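Glycosyl hydrolase family 26 (Bacteroides ovatus, PDB 4ZXO) probably hydrolyses the beta-mannan backbone of galactomannan, as a family 26 glycoside hydrolase built on a TIM barrel. Local coordinates at residues H132-M135 with L136-I139; C179-E182 with Q183-L187. One frame throughout, in Å; residues are numbered along the deposited sequence.

Interaction 1: H132-M135 with L136-I139; sequences HVKM and LEWI
Lys134 and Trp138, one turn apart on helix 132-147, run side by side in the same direction, with the aliphatic part of the lysine laid over one face of the indole. Lys134 CG makes the CH-pi contact, 3.9 Å from the centroid of the five-membered ring of Trp138 and 29° off its normal, displaced toward the rim on the NE1 side. Farther out, Lys134 CE lies above the outer rim, 4.1 Å from Trp138 CZ2. The extended start of the lysine chain lays CG and CD along the indole, and the bend at chi3 (64°) sets NZ on course for its bond to Pro107 O. The methionine crosses the tryptophan at about a right angle; bends at chi2 and chi3 bring Met135 CE to 4.1 Å from Trp138 CB and 3.9 Å from Ile139 CG1. Replacing Trp138 by an alanine would remove the indole face under Lys134 CG and CD and would probably leave the lysine chain freer to turn. At the start of the helix Leu136 slants past His132, its CG above one imidazole face near the rim, and CD1 comes to 3.6 Å from His132 NE2. The ring's other nitrogen, ND1, is bonded to Val125 O. Behind these side chains the i to i+4 helical bonds are regular: Trp138 N reaches Lys134 O at 2.8 Å, and Ile139 N reaches Met135 O at 3.0 Å. Met135, Leu136 and Ile139 also touch helix 181-197, through Met190 and Arg194, while Glu137 forms a salt bridge with Arg141. The chemistry is thus divided: dispersion and CH-pi contacts join successive turns, whereas the polar ends of His132, Lys134 and Glu137 reach the backbone at Val125, where helix 121-125 ends, Pro107 and the next turn.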
ATOM      1  N   HIS A 132      15.584   1.625  21.031  1.00 13.71           N
ATOM      2  CA  HIS A 132      15.490   2.836  20.203  1.00 13.31           C
ATOM      3  C   HIS A 132      16.572   2.869  19.102  1.00 13.68           C
ATOM      4  O   HIS A 132      16.267   3.109  17.944  1.00 13.29           O
ATOM      5  CB  HIS A 132      15.608   4.066  21.081  1.00 13.99           C
ATOM      6  CG  HIS A 132      15.582   5.358  20.343  1.00 15.67           C
ATOM      7  ND1 HIS A 132      14.440   5.864  19.766  1.00 16.47           N
ATOM      8  CD2 HIS A 132      16.550   6.282  20.140  1.00 16.61           C
ATOM      9  CE1 HIS A 132      14.709   7.033  19.211  1.00 17.46           C
ATOM     10  NE2 HIS A 132      15.988   7.298  19.403  1.00 18.48           N
ATOM     11  N   VAL A 133      17.837   2.660  19.461  1.00 14.52           N
ATOM     12  CA  VAL A 133      18.887   2.746  18.441  1.00 15.36           C
ATOM     13  C   VAL A 133      18.663   1.696  17.350  1.00 15.07           C
ATOM     14  O   VAL A 133      18.836   1.987  16.141  1.00 15.38           O
ATOM     15  CB  VAL A 133      20.307   2.620  19.103  1.00 17.44           C
ATOM     16  CG1 VAL A 133      21.432   2.557  18.040  1.00 18.71           C
ATOM     17  CG2 VAL A 133      20.513   3.851  19.988  1.00 18.00           C
ATOM     18  N   LYS A 134      18.287   0.492  17.764  1.00 14.98           N
ATOM     19  CA  LYS A 134      18.011  -0.593  16.816  1.00 14.57           C
ATOM     20  C   LYS A 134      16.846  -0.205  15.906  1.00 13.07           C
ATOM     21  O   LYS A 134      16.906  -0.452  14.723  1.00 12.79           O
ATOM     22  CB  LYS A 134      17.682  -1.862  17.538  1.00 14.81           C
ATOM     23  CG  LYS A 134      17.555  -3.023  16.607  1.00 14.27           C
ATOM     24  CD  LYS A 134      17.458  -4.371  17.298  1.00 14.61           C
ATOM     25  CE  LYS A 134      16.198  -4.487  18.128  1.00 15.85           C
ATOM     26  NZ  LYS A 134      16.112  -5.842  18.721  1.00 18.51           N
ATOM     27  N   MET A 135      15.784   0.366  16.475  1.00 12.03           N
ATOM     28  CA  MET A 135      14.641   0.760  15.636  1.00 11.31           C
ATOM     29  C   MET A 135      15.106   1.761  14.570  1.00 11.38           C
ATOM     30  O   MET A 135      14.668   1.665  13.418  1.00 10.81           O
ATOM     31  CB  MET A 135      13.531   1.381  16.475  1.00 10.83           C
ATOM     32  CG  MET A 135      12.208   1.604  15.695  1.00 10.98           C
ATOM     33  SD  MET A 135      11.372   0.048  15.200  1.00 12.92           S
ATOM     34  CE  MET A 135      11.411   0.192  13.400  1.00 11.50           C
ATOM     35  N   LEU A 136      15.995   2.705  14.938  1.00 12.31           N
ATOM     36  CA  LEU A 136      16.445   3.659  13.949  1.00 12.58           C
ATOM     37  C   LEU A 136      17.342   2.942  12.906  1.00 11.80           C
ATOM     38  O   LEU A 136      17.296   3.308  11.728  1.00 12.66           O
ATOM     39  CB  LEU A 136      17.186   4.846  14.591  1.00 13.13           C
ATOM     40  CG  LEU A 136      16.377   5.679  15.564  1.00 14.95           C
ATOM     41  CD1 LEU A 136      17.215   6.857  16.032  1.00 15.36           C
ATOM     42  CD2 LEU A 136      15.132   6.197  14.924  1.00 16.81           C
ATOM     43  N   GLU A 137      18.141   1.956  13.320  1.00 11.24           N
ATOM     44  CA  GLU A 137      18.965   1.177  12.381  1.00 12.64           C
ATOM     45  C   GLU A 137      18.041   0.427  11.392  1.00 12.44           C
ATOM     46  O   GLU A 137      18.327   0.372  10.201  1.00 12.76           O
ATOM     47  CB  GLU A 137      19.856   0.219  13.174  1.00 15.23           C
ATOM     48  CG  GLU A 137      20.721  -0.712  12.339  1.00 21.99           C
ATOM     49  CD  GLU A 137      20.423  -2.158  12.682  1.00 28.55           C
ATOM     50  OE1 GLU A 137      20.662  -2.641  13.856  1.00 29.38           O
ATOM     51  OE2 GLU A 137      19.909  -2.812  11.760  1.00 31.82           O
ATOM     52  N   TRP A 138      16.930  -0.107  11.913  1.00 10.90           N
ATOM     53  CA  TRP A 138      15.956  -0.823  11.074  1.00 10.13           C
ATOM     54  C   TRP A 138      15.346   0.115  10.038  1.00  9.76           C
ATOM     55  O   TRP A 138      15.252  -0.233   8.882  1.00 10.19           O
ATOM     56  CB  TRP A 138      14.857  -1.454  11.939  1.00  9.79           C
ATOM     57  CG  TRP A 138      15.357  -2.699  12.677  1.00  9.32           C
ATOM     58  CD1 TRP A 138      16.647  -3.162  12.794  1.00 10.82           C
ATOM     59  CD2 TRP A 138      14.526  -3.623  13.331  1.00  9.60           C
ATOM     60  NE1 TRP A 138      16.648  -4.348  13.500  1.00 10.84           N
ATOM     61  CE2 TRP A 138      15.349  -4.667  13.818  1.00  9.56           C
ATOM     62  CE3 TRP A 138      13.130  -3.696  13.497  1.00  9.90           C
ATOM     63  CZ2 TRP A 138      14.835  -5.773  14.502  1.00  9.81           C
ATOM     64  CZ3 TRP A 138      12.587  -4.796  14.207  1.00 10.09           C
ATOM     65  CH2 TRP A 138      13.445  -5.838  14.684  1.00 10.34           C
ATOM     66  N   ILE A 139      14.972   1.326  10.458  1.00  9.12           N
ATOM     67  CA  ILE A 139      14.399   2.277   9.530  1.00  9.07           C
ATOM     68  C   ILE A 139      15.487   2.648   8.484  1.00  9.61           C
ATOM     69  O   ILE A 139      15.169   2.769   7.308  1.00  9.51           O
ATOM     70  CB  ILE A 139      13.860   3.506  10.236  1.00  9.12           C
ATOM     71  CG1 ILE A 139      12.644   3.130  11.126  1.00  9.75           C
ATOM     72  CG2 ILE A 139      13.434   4.579   9.226  1.00 11.54           C
ATOM     73  CD1 ILE A 139      12.323   4.209  12.240  1.00 10.85           C
TER

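Interaction 2: C179-E182 with Q183-L187; sequences CSSE and QYKTL. With PO4 (phosphate ion), chain C.
Ser180 and Gln183 close a capping box at the start of helix 181-197. Ser180 OG, turned between its own backbone N and carbonyl carbon (chi1 71°), accepts from Gln183 N at 3.0 Å; in return Ser180 N gives a nearly straight bond (172°) to Gln183 OE1 at 2.9 Å. This is the compact part, and Cys179 adds to it: its SG sits 3.8 Å from Tyr184 CB, near the plane of the phenol and at its edge. Tyr184 is buried, stacked on His167 and bonded through OH to Trp164 O. Glu182 O accepts from Thr186, one turn on, through two donors on opposite faces of its plane, the amide and, at 2.8 Å, the hydroxyl OG1. Ser181 OG is bonded to Glu221 O.

The outer side is looser. Exposed Glu182 crosses Lys185 obliquely, and OE2 meets NZ in a weak salt bridge of 3.4 Å. Gln183 NE2 donates to O2 of a phosphate, probably from the crystallisation liquor, at 2.9 Å. Both ends of one amide are therefore used, OE1 to cap the helix and NE2 to hold the anion, which is likely to fix the rotation of the group.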
ATOM      1  N   CYS A 179      -0.066   0.530  22.325  1.00 11.11           N
ATOM      2  CA  CYS A 179       0.679   1.785  22.516  1.00 10.58           C
ATOM      3  C   CYS A 179      -0.297   2.925  22.616  1.00 10.77           C
ATOM      4  O   CYS A 179      -1.463   2.768  22.243  1.00 11.49           O
ATOM      5  CB  CYS A 179       1.681   2.043  21.354  1.00 10.54           C
ATOM      6  SG  CYS A 179       0.888   2.179  19.681  1.00 11.50           S
ATOM      7  N   SER A 180       0.170   4.064  23.095  1.00 11.20           N
ATOM      8  CA  SER A 180      -0.671   5.276  23.140  1.00 11.38           C
ATOM      9  C   SER A 180      -0.677   5.980  21.800  1.00 10.82           C
ATOM     10  O   SER A 180       0.164   5.698  20.919  1.00 11.16           O
ATOM     11  CB  SER A 180      -0.152   6.237  24.208  1.00 12.07           C
ATOM     12  OG  SER A 180       1.087   6.821  23.812  1.00 12.63           O
ATOM     13  N   SER A 181      -1.600   6.917  21.668  0.50 11.24           N
ATOM     14  CA  SER A 181      -1.675   7.732  20.465  0.50 11.63           C
ATOM     15  C   SER A 181      -0.372   8.504  20.229  0.50 12.21           C
ATOM     16  O   SER A 181       0.093   8.597  19.101  0.50 12.48           O
ATOM     17  CB  SER A 181      -2.853   8.694  20.568  0.50 13.05           C
ATOM     18  OG  SER A 181      -2.917   9.512  19.429  0.50 13.33           O
ATOM     19  N   GLU A 182       0.219   9.058  21.281  1.00 13.80           N
ATOM     20  CA  GLU A 182       1.442   9.818  21.144  1.00 15.02           C
ATOM     21  C   GLU A 182       2.624   8.934  20.817  1.00 13.80           C
ATOM     22  O   GLU A 182       3.482   9.336  20.014  1.00 14.71           O
ATOM     23  CB  GLU A 182       1.726  10.624  22.424  1.00 18.34           C
ATOM     24  CG  GLU A 182       0.837  11.872  22.460  1.00 24.53           C
ATOM     25  CD  GLU A 182       0.829  12.726  21.131  1.00 29.38           C
ATOM     26  OE1 GLU A 182       1.915  13.085  20.594  1.00 30.67           O
ATOM     27  OE2 GLU A 182      -0.296  13.029  20.617  1.00 31.50           O
ATOM     28  N   GLN A 183       2.690   7.755  21.438  1.00 11.77           N
ATOM     29  CA  GLN A 183       3.736   6.812  21.090  1.00 10.78           C
ATOM     30  C   GLN A 183       3.657   6.411  19.606  1.00 11.42           C
ATOM     31  O   GLN A 183       4.674   6.355  18.885  1.00 12.20           O
ATOM     32  CB  GLN A 183       3.636   5.561  21.961  1.00 11.39           C
ATOM     33  CG  GLN A 183       4.152   5.828  23.388  1.00 13.08           C
ATOM     34  CD  GLN A 183       3.852   4.680  24.340  1.00 15.05           C
ATOM     35  OE1 GLN A 183       2.881   3.920  24.169  1.00 16.96           O
ATOM     36  NE2 GLN A 183       4.701   4.530  25.332  1.00 15.80           N
ATOM     37  N   TYR A 184       2.435   6.098  19.148  1.00  9.63           N
ATOM     38  CA  TYR A 184       2.247   5.720  17.749  1.00  8.80           C
ATOM     39  C   TYR A 184       2.683   6.870  16.802  1.00  8.95           C
ATOM     40  O   TYR A 184       3.354   6.644  15.770  1.00  9.50           O
ATOM     41  CB  TYR A 184       0.779   5.341  17.505  1.00  8.45           C
ATOM     42  CG  TYR A 184       0.533   4.966  16.069  1.00  6.90           C
ATOM     43  CD1 TYR A 184       0.830   3.680  15.564  1.00  6.79           C
ATOM     44  CD2 TYR A 184       0.022   5.929  15.178  1.00  6.81           C
ATOM     45  CE1 TYR A 184       0.622   3.362  14.191  1.00  6.61           C
ATOM     46  CE2 TYR A 184      -0.170   5.610  13.841  1.00  6.21           C
ATOM     47  CZ  TYR A 184       0.109   4.321  13.377  1.00  7.85           C
ATOM     48  OH  TYR A 184      -0.084   4.091  12.043  1.00  8.94           O
ATOM     49  N   LYS A 185       2.265   8.103  17.129  1.00 10.36           N
ATOM     50  CA  LYS A 185       2.671   9.235  16.279  1.00 10.80           C
ATOM     51  C   LYS A 185       4.169   9.364  16.286  1.00 11.97           C
ATOM     52  O   LYS A 185       4.731   9.761  15.282  1.00 12.17           O
ATOM     53  CB  LYS A 185       2.039  10.561  16.737  1.00 12.18           C
ATOM     54  CG  LYS A 185       0.521  10.590  16.539  1.00 13.82           C
ATOM     55  CD  LYS A 185      -0.087  11.845  17.117  1.00 15.84           C
ATOM     56  CE  LYS A 185      -1.566  11.720  17.106  1.00 17.58           C
ATOM     57  NZ  LYS A 185      -2.178  12.944  17.809  1.00 19.59           N
ATOM     58  N   THR A 186       4.829   9.047  17.414  1.00 13.52           N
ATOM     59  CA  THR A 186       6.294   9.117  17.462  1.00 14.14           C
ATOM     60  C   THR A 186       6.938   8.092  16.530  1.00 14.07           C
ATOM     61  O   THR A 186       7.978   8.400  15.931  1.00 14.20           O
ATOM     62  CB  THR A 186       6.797   8.914  18.889  1.00 15.65           C
ATOM     63  OG1 THR A 186       6.202   9.922  19.704  1.00 17.89           O
ATOM     64  CG2 THR A 186       8.325   9.040  18.972  1.00 16.03           C
ATOM     65  N   LEU A 187       6.322   6.918  16.354  1.00 13.02           N
ATOM     66  CA  LEU A 187       6.845   5.966  15.350  1.00 14.09           C
ATOM     67  C   LEU A 187       6.928   6.618  13.991  1.00 11.52           C
ATOM     68  O   LEU A 187       7.902   6.489  13.279  1.00 12.06           O
ATOM     69  CB  LEU A 187       5.972   4.733  15.181  1.00 16.35           C
ATOM     70  CG  LEU A 187       6.096   3.657  16.244  1.00 17.03           C
ATOM     71  CD1 LEU A 187       5.084   2.566  15.957  1.00 16.29           C
ATOM     72  CD2 LEU A 187       7.528   3.154  16.299  1.00 17.05           C
TER
HETATM   73  P   PO4 C 402       3.646   1.455  28.024  0.50 14.75           P
HETATM   74  O1  PO4 C 402       2.155   1.565  28.079  0.50 15.47           O
HETATM   75  O2  PO4 C 402       4.220   2.771  27.625  0.50 15.45           O
HETATM   76  O3  PO4 C 402       4.166   1.127  29.466  0.50 17.13           O
HETATM   77  O4  PO4 C 402       3.927   0.324  27.077  0.50 14.60           O

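Overall arrangement
Interaction 1 comes first along the chain, in the opening turns of helix 132-147, and interaction 2 follows at the start of helix 181-197. The strand 159-162 lies between these helices in sequence and belongs to the parallel sheet of the TIM barrel. Their centres are 16 Å apart and their nearest atoms about 5 Å, without touching, on the same side of the chain's centre. The two helices nevertheless meet: Met135, Leu136 and Ile139 rest on Met190 and Arg194, farther along the helix that interaction 2 begins. Val125, bonded through O to His132 and touched by Leu187, is a second link between these helix starts, as neighbouring helices around the barrel.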